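Hcp protein (Burkholderia pseudomallei K96243, PDB 3WX6) probably forms the stacked hexameric rings of the type VI secretion system tube, through which effectors are thought to be delivered. Local coordinates at residues A[43-46]-A[47-51]. Sequence-based numbering, arbitrary orientation.
Sequences ARLQ and EGLTP
The carboxamide of Gln46 has one face under a leucine methyl: Leu49 CD2 stands over it, about 4 Å off its plane and towards the OE1 end, not at an edge, with 4.1 Å between CD2 and Gln46 OE1. The pair is closer at its base, where Gln46 CB and Leu49 CB stand 3.7 Å apart, and the two side chains cross at a slant. With CG anti to the backbone N (chi1 -178°) and the chain extended beyond it, Gln46 keeps its aliphatic part against Leu49 and carries its polar amide outward, which suits an exposed site.

Leu45 reaches over the other limb of the loop. Its CD2 touches the carbonyl O of Leu49 at 3.5 Å and CG of the Pro51 ring at 4.3 Å, while CD1 lies against Leu49 CB. CG is again anti to the backbone N (chi1 -176°), and the forked leucine end can thus touch carbonyl and ring together. Beyond the loop, Leu45 and Leu49 both rest on Ala54, and Leu45 and Pro51 pack against Arg79 of the second subunit.

A backbone bond closes the bend: Leu49 N donates to Gln46 O over 3.1 Å. Gly48 fits the third position of the turn because its phi is positive (81°), and Glu47, at the second, starts its side chain away from residues 43-46 and is exposed, a place that suits a charged residue. Thr50 then serves as N-cap of helix 51-54, its OG1 weakly bonded to Ala53 N, and Pro51 needs no amide hydrogen in the helix's first turn. Together these features make a type II beta turn leading into a capped helix, in the loop between strand 36-40 and helix 51-54, probably the extended loop of Hcp1.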
loop_
_atom_site.group_PDB
_atom_site.type_symbol
_atom_site.label_atom_id
_atom_site.label_comp_id
_atom_site.label_asym_id
_atom_site.label_seq_id
_atom_site.Cartn_x
_atom_site.Cartn_y
_atom_site.Cartn_z
ATOM N N ALA A 43 8.467 26.872 -10.060
ATOM C CA ALA A 43 9.794 27.356 -10.409
ATOM C C ALA A 43 9.694 28.447 -11.463
ATOM O O ALA A 43 10.473 29.399 -11.461
ATOM C CB ALA A 43 10.669 26.228 -10.894
ATOM N N ARG A 44 8.728 28.298 -12.365
ATOM C CA ARG A 44 8.519 29.290 -13.405
ATOM C C ARG A 44 7.399 30.220 -12.969
ATOM O O ARG A 44 6.253 29.798 -12.797
ATOM C CB ARG A 44 8.185 28.604 -14.740
ATOM C CG ARG A 44 7.393 29.449 -15.740
ATOM C CD ARG A 44 6.559 28.579 -16.684
ATOM N NE ARG A 44 5.666 29.374 -17.530
ATOM C CZ ARG A 44 4.440 29.761 -17.189
ATOM N NH1 ARG A 44 3.937 29.426 -16.012
ATOM N NH2 ARG A 44 3.713 30.481 -18.035
ATOM N N LEU A 45 7.747 31.486 -12.768
ATOM C CA LEU A 45 6.766 32.482 -12.367
ATOM C C LEU A 45 6.178 33.136 -13.614
ATOM O O LEU A 45 6.906 33.686 -14.443
ATOM C CB LEU A 45 7.393 33.534 -11.444
ATOM C CG LEU A 45 6.458 34.603 -10.865
ATOM C CD1 LEU A 45 5.394 33.957 -10.002
ATOM C CD2 LEU A 45 7.212 35.650 -10.063
ATOM N N GLN A 46 4.860 33.036 -13.750
ATOM C CA GLN A 46 4.104 33.729 -14.792
ATOM C C GLN A 46 4.483 35.209 -14.932
ATOM O O GLN A 46 4.647 35.907 -13.932
ATOM C CB GLN A 46 2.604 33.615 -14.497
ATOM C CG GLN A 46 1.706 34.267 -15.533
ATOM C CD GLN A 46 0.237 33.982 -15.295
ATOM O OE1 GLN A 46 -0.142 32.897 -14.850
ATOM N NE2 GLN A 46 -0.602 34.964 -15.593
ATOM N N GLU A 47 4.621 35.681 -16.170
ATOM C CA GLU A 47 4.900 37.095 -16.417
ATOM C C GLU A 47 3.836 38.003 -15.809
ATOM O O GLU A 47 2.645 37.874 -16.111
ATOM C CB GLU A 47 5.011 37.363 -17.924
ATOM C CG GLU A 47 5.513 38.756 -18.309
ATOM C CD GLU A 47 6.939 39.053 -17.890
ATOM O OE1 GLU A 47 7.671 38.114 -17.510
ATOM O OE2 GLU A 47 7.331 40.241 -17.945
ATOM N N GLY A 48 4.273 38.918 -14.947
ATOM C CA GLY A 48 3.376 39.864 -14.303
ATOM C C GLY A 48 2.611 39.347 -13.098
ATOM O O GLY A 48 1.751 40.044 -12.564
ATOM N N LEU A 49 2.916 38.124 -12.673
ATOM C CA LEU A 49 2.255 37.516 -11.521
ATOM C C LEU A 49 3.037 37.717 -10.223
ATOM O O LEU A 49 4.258 37.561 -10.193
ATOM C CB LEU A 49 2.040 36.019 -11.769
ATOM C CG LEU A 49 1.085 35.304 -10.806
ATOM C CD1 LEU A 49 -0.332 35.864 -10.909
ATOM C CD2 LEU A 49 1.095 33.806 -11.048
ATOM N N THR A 50 2.321 38.067 -9.158
ATOM C CA THR A 50 2.918 38.189 -7.835
ATOM C C THR A 50 3.187 36.806 -7.261
ATOM O O THR A 50 2.358 35.907 -7.410
ATOM C CB THR A 50 2.007 38.964 -6.864
ATOM O OG1 THR A 50 0.745 38.291 -6.744
ATOM C CG2 THR A 50 1.780 40.380 -7.379
ATOM N N PRO A 51 4.355 36.625 -6.619
ATOM C CA PRO A 51 4.725 35.355 -5.984
ATOM C C PRO A 51 3.619 34.777 -5.112
ATOM O O PRO A 51 3.435 33.560 -5.103
ATOM C CB PRO A 51 5.943 35.732 -5.143
ATOM C CG PRO A 51 6.587 36.806 -5.935
ATOM C CD PRO A 51 5.451 37.607 -6.532
#